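Local coordinates for conserved domain protein (PDB 3PNN) that probably acts as a glycosyltransferase that forms glycosidic linkages, using an alpha/beta/alpha domain that resembles the Rossmann fold, at residues Asp37-Asp42 and Asn130-Leu135; Gly102-Val107 and Asp226-Leu231; Asp124-Arg129 and Gly296-Lys301; Pro222-Tyr227 and Pro250-Asp255. All blocks are in the same frame, centred on the assembly; numbering follows the deposited sequence. Where two conformers were deposited one is given.

Interaction 1. Residues Asp37-Asp42 and Asn130-Leu135; sequences DYSVYD and NGFEVL
F132 places its CG beside its own backbone N, anti to the carbonyl carbon (chi1 -65°), and this sends the ring from helix 129-140 to S39 and D42 on helix 35-46. S39 and D42 lie one helical turn apart, and the ring end reaches the strip between them. S39 O sits over one face of the F132 ring, offset toward the rim, and lies 3.7 Å from F132 CZ. The S39 side chain meets the tip of the ring, with S39 CB 3.7 Å from F132 CZ. D42 touches with its methylene group. D42 CB is 3.6 Å from F132 CD2 and comes in obliquely.

The backbones are closest here, with D42 CA 6.6 Å from F132 CA. The contact is small and buried, and no hydrogen bond crosses it. One phenylalanine ring makes the whole contact, against the S39 carbonyl and the CB atoms of S39 and D42.

The D42 carboxylate finds its partners elsewhere. Its OD1 forms a salt bridge with R45, and its OD2 makes a short, probable hydrogen bond with Y298. Both oxygens of this buried acid thus have partners, while its CB packs against the ring.

Strand 118-122 backs the pair: its I121 touches both S39 and F132. M217 on strand 217-220 also meets F132. Two helices that both rest on central strands and meet through one aromatic side chain fit the helical layer of an alpha/beta/alpha, Rossmann-like fold.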
# COMPACT_ATOMS: atom_id res chain seq x y z
N ASP A 37 0.60 9.54 -10.04
CA ASP A 37 -0.25 10.65 -10.46
C ASP A 37 -1.72 10.27 -10.56
O ASP A 37 -2.60 11.04 -10.15
CB ASP A 37 0.20 11.21 -11.83
CG ASP A 37 1.53 11.96 -11.76
OD1 ASP A 37 1.94 12.41 -10.66
OD2 ASP A 37 2.17 12.09 -12.83
N TYR A 38 -2.01 9.11 -11.15
CA TYR A 38 -3.41 8.63 -11.20
C TYR A 38 -3.98 8.45 -9.79
O TYR A 38 -5.13 8.82 -9.54
CB TYR A 38 -3.54 7.34 -12.03
CG TYR A 38 -3.34 7.65 -13.49
CD1 TYR A 38 -4.42 8.01 -14.30
CD2 TYR A 38 -2.06 7.66 -14.05
CE1 TYR A 38 -4.24 8.34 -15.64
CE2 TYR A 38 -1.87 7.99 -15.40
CZ TYR A 38 -2.95 8.33 -16.18
OH TYR A 38 -2.77 8.68 -17.51
N SER A 39 -3.18 7.93 -8.87
CA SER A 39 -3.65 7.76 -7.48
C SER A 39 -3.99 9.09 -6.84
O SER A 39 -5.04 9.23 -6.20
CB SER A 39 -2.61 7.04 -6.62
OG SER A 39 -2.51 5.68 -7.01
N VAL A 40 -3.10 10.07 -6.99
CA VAL A 40 -3.32 11.37 -6.39
C VAL A 40 -4.53 12.05 -7.02
O VAL A 40 -5.36 12.61 -6.31
CB VAL A 40 -2.06 12.28 -6.48
CG1 VAL A 40 -2.37 13.70 -5.98
CG2 VAL A 40 -0.91 11.64 -5.68
N TYR A 41 -4.64 11.99 -8.34
CA TYR A 41 -5.80 12.55 -9.02
C TYR A 41 -7.10 11.95 -8.47
O TYR A 41 -8.06 12.67 -8.17
CB TYR A 41 -5.68 12.29 -10.54
CG TYR A 41 -6.70 13.02 -11.38
CD1 TYR A 41 -6.45 14.32 -11.84
CD2 TYR A 41 -7.90 12.43 -11.72
CE1 TYR A 41 -7.38 14.99 -12.62
CE2 TYR A 41 -8.84 13.10 -12.49
CZ TYR A 41 -8.57 14.38 -12.93
OH TYR A 41 -9.50 15.04 -13.70
N ASP A 42 -7.15 10.63 -8.35
CA ASP A 42 -8.38 9.99 -7.86
C ASP A 42 -8.61 10.27 -6.38
O ASP A 42 -9.75 10.40 -5.94
CB ASP A 42 -8.38 8.48 -8.15
CG ASP A 42 -8.72 8.17 -9.61
OD1 ASP A 42 -9.42 8.99 -10.24
OD2 ASP A 42 -8.31 7.10 -10.10
N ASN A 130 -12.89 3.87 -8.05
CA ASN A 130 -13.83 3.40 -7.04
C ASN A 130 -13.17 2.86 -5.75
O ASN A 130 -13.80 2.85 -4.69
CB ASN A 130 -14.81 2.37 -7.61
CG ASN A 130 -15.95 2.09 -6.68
OD1 ASN A 130 -16.83 2.94 -6.47
ND2 ASN A 130 -15.95 0.90 -6.10
N GLY A 131 -11.91 2.43 -5.86
CA GLY A 131 -11.13 2.05 -4.69
C GLY A 131 -11.00 3.23 -3.75
O GLY A 131 -11.26 3.13 -2.55
N PHE A 132 -10.58 4.38 -4.29
CA PHE A 132 -10.53 5.60 -3.49
C PHE A 132 -11.90 6.05 -2.98
O PHE A 132 -12.01 6.56 -1.86
CB PHE A 132 -9.85 6.73 -4.27
CG PHE A 132 -8.41 6.45 -4.55
CD1 PHE A 132 -7.44 6.72 -3.59
CD2 PHE A 132 -8.03 5.82 -5.73
CE1 PHE A 132 -6.11 6.43 -3.83
CE2 PHE A 132 -6.71 5.53 -5.98
CZ PHE A 132 -5.74 5.83 -5.02
N GLU A 133 -12.94 5.87 -3.79
CA GLU A 133 -14.29 6.28 -3.36
C GLU A 133 -14.82 5.49 -2.17
O GLU A 133 -15.32 6.07 -1.21
CB GLU A 133 -15.30 6.21 -4.52
CG GLU A 133 -14.97 7.23 -5.64
CD GLU A 133 -15.88 7.07 -6.86
OE1 GLU A 133 -16.27 5.93 -7.19
OE2 GLU A 133 -16.18 8.10 -7.48
N VAL A 134 -14.72 4.16 -2.23
CA VAL A 134 -15.25 3.38 -1.10
C VAL A 134 -14.39 3.60 0.14
O VAL A 134 -14.91 3.63 1.27
CB VAL A 134 -15.34 1.86 -1.42
CG1 VAL A 134 -16.34 1.62 -2.57
CG2 VAL A 134 -13.96 1.26 -1.72
N LEU A 135 -13.10 3.79 -0.06
CA LEU A 135 -12.19 3.98 1.08
C LEU A 135 -12.43 5.32 1.78
O LEU A 135 -12.52 5.39 3.03
CB LEU A 135 -10.73 3.88 0.61
CG LEU A 135 -9.61 3.90 1.66
CD1 LEU A 135 -9.88 2.88 2.75
CD2 LEU A 135 -8.31 3.61 0.92

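Interaction 2. Residues Gly102-Val107 and Asp226-Leu231; sequences GTNHAV and DYSEEL
N104 OD1 lies 2.9 Å from S228 OG, and this polar pair is the heart of the contact. It is a candidate hydrogen bond from the serine hydroxyl. The S228 proton has a second acceptor within reach, Y224 O in the preceding turn of the same helix, so the choice is not settled. S228 CB follows behind its hydroxyl, 3.4 Å from N104 OD1. The serine OG stands beside its backbone N, anti to the carbonyl carbon (chi1 -65°), and in this position it lies within reach of both acceptors. Little surface is buried between the segments, although both touching residues are buried.

The other end of the amide has a partner too. N104 ND2 probably donates to Y224 OH, at a short distance, so helix 223-239 approaches the amide with two of its residues, S228 and Y224. The backbone of N104 is hydrogen-bonded to F247, in the loop before helix 249-259. The N104 side chain also rests on I249 and V252 of that helix. These neighbours probably fix the turn of the amide.

G102 is the N-cap of helix 103-108, and N104 lies in its first turn. Nearby, T103 OG1 bonds to I249 N. The short helix 103-108 lies against both helix 223-239 and helix 249-259, with V107 as well as N104 meeting I249.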
# COMPACT_ATOMS: atom_id res chain seq x y z
N GLY A 102 10.94 -2.40 6.91
CA GLY A 102 9.73 -2.95 6.31
C GLY A 102 8.57 -1.97 6.20
O GLY A 102 8.63 -0.87 6.75
N THR A 103 7.51 -2.36 5.49
CA THR A 103 6.40 -1.44 5.23
C THR A 103 5.70 -0.89 6.48
O THR A 103 5.22 0.26 6.46
CB THR A 103 5.32 -2.04 4.30
OG1 THR A 103 4.77 -3.22 4.90
CG2 THR A 103 5.93 -2.37 2.94
N ASN A 104 5.57 -1.68 7.54
CA ASN A 104 4.89 -1.16 8.71
C ASN A 104 5.82 -0.24 9.52
O ASN A 104 5.34 0.62 10.26
CB ASN A 104 4.24 -2.26 9.56
CG ASN A 104 2.97 -1.80 10.27
OD1 ASN A 104 2.99 -0.88 11.09
ND2 ASN A 104 1.85 -2.45 9.98
N HIS A 105 7.14 -0.37 9.35
CA HIS A 105 8.06 0.62 9.93
C HIS A 105 7.94 1.95 9.17
O HIS A 105 7.93 3.02 9.76
CB HIS A 105 9.51 0.12 9.93
CG HIS A 105 10.51 1.15 10.36
ND1 HIS A 105 11.34 1.79 9.47
CD2 HIS A 105 10.81 1.64 11.58
CE1 HIS A 105 12.12 2.64 10.12
NE2 HIS A 105 11.82 2.57 11.41
N ALA A 106 7.83 1.87 7.85
CA ALA A 106 7.53 3.04 7.03
C ALA A 106 6.24 3.74 7.48
O ALA A 106 6.19 4.96 7.57
CB ALA A 106 7.46 2.66 5.56
N VAL A 107 5.19 2.96 7.76
CA VAL A 107 3.94 3.54 8.26
C VAL A 107 4.15 4.30 9.58
O VAL A 107 3.61 5.39 9.77
CB VAL A 107 2.84 2.45 8.45
CG1 VAL A 107 1.65 3.03 9.19
CG2 VAL A 107 2.39 1.89 7.10
N ASP A 226 -0.00 3.30 17.47
CA ASP A 226 0.34 2.83 18.81
C ASP A 226 0.41 1.31 18.87
O ASP A 226 1.32 0.74 19.49
CB ASP A 226 -0.68 3.33 19.84
CG ASP A 226 -0.64 4.84 20.01
OD1 ASP A 226 0.45 5.44 19.87
OD2 ASP A 226 -1.70 5.43 20.29
N TYR A 227 -0.56 0.64 18.25
CA TYR A 227 -0.53 -0.82 18.21
C TYR A 227 0.71 -1.28 17.44
O TYR A 227 1.36 -2.25 17.82
CB TYR A 227 -1.80 -1.39 17.58
CG TYR A 227 -3.05 -1.20 18.42
CD1 TYR A 227 -3.07 -1.56 19.77
CD2 TYR A 227 -4.20 -0.67 17.86
CE1 TYR A 227 -4.23 -1.37 20.54
CE2 TYR A 227 -5.36 -0.49 18.61
CZ TYR A 227 -5.36 -0.84 19.94
OH TYR A 227 -6.52 -0.66 20.68
N SER A 228 1.02 -0.58 16.35
CA SER A 228 2.19 -0.94 15.54
C SER A 228 3.47 -0.77 16.33
O SER A 228 4.40 -1.55 16.17
CB SER A 228 2.30 -0.09 14.28
OG SER A 228 1.22 -0.31 13.38
N GLU A 229 3.54 0.28 17.13
CA GLU A 229 4.75 0.48 17.96
C GLU A 229 4.90 -0.66 18.97
O GLU A 229 6.01 -1.15 19.22
CB GLU A 229 4.69 1.83 18.67
CG GLU A 229 5.77 2.04 19.73
CD GLU A 229 7.00 2.77 19.19
OE1 GLU A 229 7.17 2.84 17.95
OE2 GLU A 229 7.79 3.28 20.02
N GLU A 230 3.79 -1.09 19.54
CA GLU A 230 3.82 -2.20 20.49
C GLU A 230 4.39 -3.46 19.82
O GLU A 230 5.25 -4.13 20.38
CB GLU A 230 2.43 -2.47 21.06
CG GLU A 230 2.32 -3.76 21.84
CD GLU A 230 0.88 -4.23 21.98
OE1 GLU A 230 -0.02 -3.37 22.05
OE2 GLU A 230 0.66 -5.47 22.02
N LEU A 231 3.88 -3.79 18.63
CA LEU A 231 4.31 -4.98 17.92
C LEU A 231 5.71 -4.83 17.34
O LEU A 231 6.44 -5.81 17.18
CB LEU A 231 3.30 -5.33 16.82
CG LEU A 231 1.96 -5.83 17.37
CD1 LEU A 231 0.95 -6.07 16.26
CD2 LEU A 231 2.19 -7.09 18.17

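Interaction 3. Residues Asp124-Arg129 and Gly296-Lys301; sequences DDFYGR and GEYPTK
One water is gripped by R129, E297 and Y298. It accepts from R129 N at 2.9 Å. It donates to Y298 OH at 2.7 Å and to E297 OE2 at 2.8 Å. E297 was modelled in two conformers, so its share in the site holds for the one described. R129 N belongs to the start of helix 129-140, whose N-cap is G128, and the water takes up this N-H of the first turn. Y298 OH also makes a short, probable hydrogen bond with D42, which probably fixes the phenol end from the side of helix 35-46.

F126 meets the same phenol without polar bonding. F126 CZ is 3.3 Å from Y298 OH and 4.0 Å from Y298 CZ. The two side chains come from opposite directions, and the hydroxyl comes to the F126 ring obliquely. F126 CG is anti to its own N (chi1 -178°), which carries the ring toward Y298. F274 stacks on F126, and L289 and L292 of helix 282-294 pack on it.

Segment 124-129 is the loop after strand 118-122. In sugar nucleotidyltransferases and GT-A glycosyltransferases a loop after a central strand often carries metal-binding acids; whether it does so here is not established. D124 and D125 bind glycerol, probably from the crystallisation liquor, which is consistent with a pocket. Segment 296-301 follows helix 282-294, which ends in a Schellman motif at G296.

The outer part of the contact is looser. E297 OE2 lies 3.6 Å from R129 CB. The charges are near but beyond a salt bridge, with R129 NH1 4.3 Å from E297 OE1. The guanidinium and carboxylate planes are turned 61° apart.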
# COMPACT_ATOMS: atom_id res chain seq x y z
N ASP A 124 3.23 2.77 -6.58
CA ASP A 124 3.37 2.40 -7.99
C ASP A 124 2.36 1.34 -8.41
O ASP A 124 2.60 0.57 -9.34
CB ASP A 124 4.81 1.92 -8.26
CG ASP A 124 5.25 2.11 -9.70
OD1 ASP A 124 4.69 2.98 -10.42
OD2 ASP A 124 6.18 1.39 -10.12
N ASP A 125 1.24 1.27 -7.70
CA ASP A 125 0.11 0.42 -8.11
C ASP A 125 -1.08 1.29 -8.50
O ASP A 125 -1.33 2.33 -7.89
CB ASP A 125 -0.31 -0.53 -6.98
CG ASP A 125 0.68 -1.67 -6.79
OD1 ASP A 125 0.64 -2.64 -7.56
OD2 ASP A 125 1.52 -1.57 -5.88
N PHE A 126 -1.82 0.84 -9.51
CA PHE A 126 -3.04 1.52 -9.94
C PHE A 126 -4.25 0.85 -9.29
O PHE A 126 -4.55 -0.32 -9.56
CB PHE A 126 -3.15 1.52 -11.48
CG PHE A 126 -4.36 2.24 -12.01
CD1 PHE A 126 -4.27 3.57 -12.44
CD2 PHE A 126 -5.59 1.59 -12.10
CE1 PHE A 126 -5.39 4.24 -12.95
CE2 PHE A 126 -6.72 2.25 -12.60
CZ PHE A 126 -6.62 3.58 -13.03
N TYR A 127 -4.94 1.61 -8.44
CA TYR A 127 -6.03 1.05 -7.64
C TYR A 127 -7.42 1.26 -8.27
O TYR A 127 -8.35 0.50 -8.00
CB TYR A 127 -5.98 1.65 -6.25
CG TYR A 127 -4.78 1.18 -5.46
CD1 TYR A 127 -4.80 -0.05 -4.81
CD2 TYR A 127 -3.61 1.95 -5.40
CE1 TYR A 127 -3.69 -0.50 -4.10
CE2 TYR A 127 -2.50 1.51 -4.68
CZ TYR A 127 -2.56 0.28 -4.02
OH TYR A 127 -1.47 -0.18 -3.30
N GLY A 128 -7.56 2.30 -9.09
CA GLY A 128 -8.83 2.62 -9.73
C GLY A 128 -9.70 3.55 -8.91
O GLY A 128 -9.69 3.52 -7.68
N ARG A 129 -10.48 4.38 -9.59
CA ARG A 129 -11.23 5.44 -8.91
C ARG A 129 -12.15 4.95 -7.80
O ARG A 129 -12.19 5.55 -6.73
CB ARG A 129 -12.04 6.24 -9.92
CG ARG A 129 -12.76 7.42 -9.31
CD ARG A 129 -13.35 8.28 -10.44
NE ARG A 129 -14.07 9.44 -9.92
CZ ARG A 129 -14.80 10.25 -10.68
NH1 ARG A 129 -14.92 10.01 -11.98
NH2 ARG A 129 -15.42 11.29 -10.13
N GLY A 296 -12.87 8.81 -21.25
CA GLY A 296 -13.18 10.00 -20.48
C GLY A 296 -13.02 9.89 -18.97
O GLY A 296 -13.40 10.81 -18.25
N GLU A 297 -12.44 8.79 -18.49
CA GLU A 297 -12.27 8.59 -17.04
C GLU A 297 -11.21 9.54 -16.49
O GLU A 297 -11.28 9.94 -15.33
CB GLU A 297 -11.91 7.13 -16.73
CG GLU A 297 -11.64 6.80 -15.24
CD GLU A 297 -12.90 6.49 -14.43
OE1 GLU A 297 -14.01 6.91 -14.85
OE2 GLU A 297 -12.79 5.82 -13.38
N TYR A 298 -10.25 9.91 -17.33
CA TYR A 298 -9.18 10.84 -16.96
C TYR A 298 -8.94 11.79 -18.11
O TYR A 298 -9.13 11.42 -19.27
CB TYR A 298 -7.85 10.09 -16.69
CG TYR A 298 -7.95 9.10 -15.57
CD1 TYR A 298 -7.83 9.51 -14.25
CD2 TYR A 298 -8.19 7.76 -15.82
CE1 TYR A 298 -7.95 8.61 -13.20
CE2 TYR A 298 -8.31 6.85 -14.79
CZ TYR A 298 -8.19 7.27 -13.49
OH TYR A 298 -8.31 6.37 -12.47
N PRO A 299 -8.47 13.02 -17.81
CA PRO A 299 -7.99 13.89 -18.87
C PRO A 299 -6.66 13.37 -19.41
O PRO A 299 -5.97 12.61 -18.73
CB PRO A 299 -7.77 15.22 -18.15
CG PRO A 299 -7.43 14.82 -16.76
CD PRO A 299 -8.33 13.64 -16.48
N THR A 300 -6.29 13.78 -20.63
CA THR A 300 -5.01 13.31 -21.18
C THR A 300 -3.82 13.67 -20.30
O THR A 300 -2.92 12.86 -20.10
CB THR A 300 -4.77 13.83 -22.60
OG1 THR A 300 -5.78 13.32 -23.47
CG2 THR A 300 -3.39 13.36 -23.11
N LYS A 301 -3.81 14.88 -19.76
CA LYS A 301 -2.76 15.30 -18.84
C LYS A 301 -3.36 15.58 -17.48
O LYS A 301 -4.27 16.39 -17.35
CB LYS A 301 -2.04 16.55 -19.35
CG LYS A 301 -1.22 16.33 -20.60
CD LYS A 301 -0.47 17.58 -21.01
CE LYS A 301 0.24 17.37 -22.34
NZ LYS A 301 -0.69 16.81 -23.36
O HOH W 1 -10.38 4.59 -12.49

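Interaction 4. Residues Pro222-Tyr227 and Pro250-Asp255; sequences PDYFDY and PFVVND
Y224 presses its phenol end into V252 and V253, and this is the tight part of the contact. Y224 OH is 3.4 Å from V252 CG1 and 3.6 Å from V252 CB. It is 3.7 Å from V253 CG2. The ring follows behind, with Y224 CE1 3.8 Å from V252 CG1. Both methyl groups meet the ring obliquely. Y224 CG is anti to the backbone N (chi1 -175°), and this swings the long ring across to helix 249-259. The backbones stay well apart, with Y224 CA 9.2 Å from V253 CA. The ring spans the gap.

The two valines offer different branches. V252 uses the methyl that is anti to its backbone N, while V253 uses the one beside its N. V252 also packs on L231 and S228. All three residues are buried. The Y224 hydroxyl keeps a polar partner in this apolar setting, since it makes a short, probable hydrogen bond with N104 of helix 103-108.

The pair belongs to two successive helices, 223-239 and 249-259, joined by a short loop on one side of the Rossmann-like domain. F220 stacks on the Y224 ring and Y149 meets it edge-to-face, so aromatic groups from strands hold the ring as well.

The other side is loose. The Y227 side chain misses segment 250-255, coming no nearer than 5.6 Å. It is partly exposed and packs instead on Q146 and on L256, further along the same helix 249-259.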
# COMPACT_ATOMS: atom_id res chain seq x y z
N PRO A 222 -5.58 6.71 13.93
CA PRO A 222 -4.22 6.88 14.47
C PRO A 222 -3.82 5.91 15.60
O PRO A 222 -2.61 5.75 15.85
CB PRO A 222 -4.19 8.34 14.93
CG PRO A 222 -5.21 9.03 14.00
CD PRO A 222 -6.32 7.99 13.87
N ASP A 223 -4.78 5.28 16.26
CA ASP A 223 -4.42 4.28 17.29
C ASP A 223 -3.61 3.16 16.64
O ASP A 223 -2.89 2.43 17.31
CB ASP A 223 -5.66 3.69 17.96
CG ASP A 223 -6.76 3.37 16.96
OD1 ASP A 223 -6.96 2.17 16.64
OD2 ASP A 223 -7.42 4.32 16.48
N TYR A 224 -3.74 3.01 15.33
CA TYR A 224 -2.96 2.00 14.62
C TYR A 224 -1.46 2.23 14.80
O TYR A 224 -0.69 1.28 14.88
CB TYR A 224 -3.32 1.97 13.12
CG TYR A 224 -2.59 0.84 12.39
CD1 TYR A 224 -2.96 -0.49 12.60
CD2 TYR A 224 -1.53 1.10 11.52
CE1 TYR A 224 -2.30 -1.53 11.97
CE2 TYR A 224 -0.85 0.04 10.87
CZ TYR A 224 -1.26 -1.26 11.10
OH TYR A 224 -0.62 -2.32 10.49
N PHE A 225 -1.03 3.49 14.86
CA PHE A 225 0.39 3.74 15.11
C PHE A 225 0.84 3.17 16.45
O PHE A 225 1.95 2.64 16.58
CB PHE A 225 0.72 5.23 15.06
CG PHE A 225 0.43 5.89 13.74
CD1 PHE A 225 1.11 5.52 12.59
CD2 PHE A 225 -0.50 6.92 13.66
CE1 PHE A 225 0.84 6.13 11.36
CE2 PHE A 225 -0.77 7.55 12.45
CZ PHE A 225 -0.09 7.15 11.29
N ASP A 226 -0.00 3.30 17.47
CA ASP A 226 0.34 2.83 18.81
C ASP A 226 0.41 1.31 18.87
O ASP A 226 1.32 0.74 19.49
CB ASP A 226 -0.68 3.33 19.84
CG ASP A 226 -0.64 4.84 20.01
OD1 ASP A 226 0.45 5.44 19.87
OD2 ASP A 226 -1.70 5.43 20.29
N TYR A 227 -0.56 0.64 18.25
CA TYR A 227 -0.53 -0.82 18.21
C TYR A 227 0.71 -1.28 17.44
O TYR A 227 1.36 -2.25 17.82
CB TYR A 227 -1.80 -1.39 17.58
CG TYR A 227 -3.05 -1.20 18.42
CD1 TYR A 227 -3.07 -1.56 19.77
CD2 TYR A 227 -4.20 -0.67 17.86
CE1 TYR A 227 -4.23 -1.37 20.54
CE2 TYR A 227 -5.36 -0.49 18.61
CZ TYR A 227 -5.36 -0.84 19.94
OH TYR A 227 -6.52 -0.66 20.68
N PRO A 250 0.53 -6.55 6.79
CA PRO A 250 -0.35 -7.72 6.94
C PRO A 250 -0.08 -8.50 8.22
O PRO A 250 -1.02 -9.01 8.85
CB PRO A 250 -0.00 -8.60 5.74
CG PRO A 250 0.65 -7.71 4.76
CD PRO A 250 1.29 -6.59 5.52
N PHE A 251 1.19 -8.61 8.61
CA PHE A 251 1.53 -9.31 9.84
C PHE A 251 0.90 -8.67 11.07
O PHE A 251 0.31 -9.35 11.91
CB PHE A 251 3.05 -9.41 10.03
CG PHE A 251 3.45 -9.88 11.41
CD1 PHE A 251 3.59 -11.23 11.68
CD2 PHE A 251 3.66 -8.97 12.44
CE1 PHE A 251 3.93 -11.67 12.95
CE2 PHE A 251 4.00 -9.40 13.70
CZ PHE A 251 4.14 -10.75 13.96
N VAL A 252 1.06 -7.36 11.18
CA VAL A 252 0.49 -6.59 12.27
C VAL A 252 -1.04 -6.65 12.27
O VAL A 252 -1.66 -6.89 13.29
CB VAL A 252 0.92 -5.10 12.18
CG1 VAL A 252 0.11 -4.25 13.15
CG2 VAL A 252 2.41 -4.99 12.43
N VAL A 253 -1.64 -6.41 11.10
CA VAL A 253 -3.09 -6.45 10.98
C VAL A 253 -3.61 -7.83 11.38
O VAL A 253 -4.59 -7.96 12.12
CB VAL A 253 -3.56 -6.10 9.56
CG1 VAL A 253 -5.03 -6.47 9.36
CG2 VAL A 253 -3.33 -4.60 9.27
N ASN A 254 -2.94 -8.87 10.90
CA ASN A 254 -3.33 -10.23 11.24
C ASN A 254 -3.30 -10.47 12.76
O ASN A 254 -4.20 -11.10 13.34
CB ASN A 254 -2.44 -11.22 10.50
CG ASN A 254 -2.94 -12.65 10.59
OD1 ASN A 254 -3.98 -13.00 10.03
ND2 ASN A 254 -2.19 -13.49 11.30
N ASP A 255 -2.28 -9.94 13.41
CA ASP A 255 -2.14 -10.13 14.85
C ASP A 255 -3.27 -9.43 15.60
O ASP A 255 -3.82 -9.98 16.56
CB ASP A 255 -0.80 -9.60 15.34
CG ASP A 255 -0.56 -9.93 16.81
OD1 ASP A 255 0.03 -10.99 17.10
OD2 ASP A 255 -0.98 -9.14 17.69

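How the interactions relate
The four contacts fall into two touching pairs. Interactions 1 and 3 have centres 8 Å apart. Their joint is D42 OD2 to Y298 OH, a probable hydrogen bond of 2.5 Å. Interactions 2 and 4 have centres 7 Å apart and share D226 and Y227. They meet at N104 ND2 and Y224 OH, 2.5 Å apart, also a probable hydrogen bond. Interaction 3 lies across the chain's centre from 2 and 4, about 30 Å from each, centre to centre. Interaction 1 is likewise opposite interaction 2. D124 and D125, which hold glycerol, lie on segment 124-129, so any pocket they line would border interaction 3. The nearest atoms of interactions 2 and 3 are about 10 Å apart.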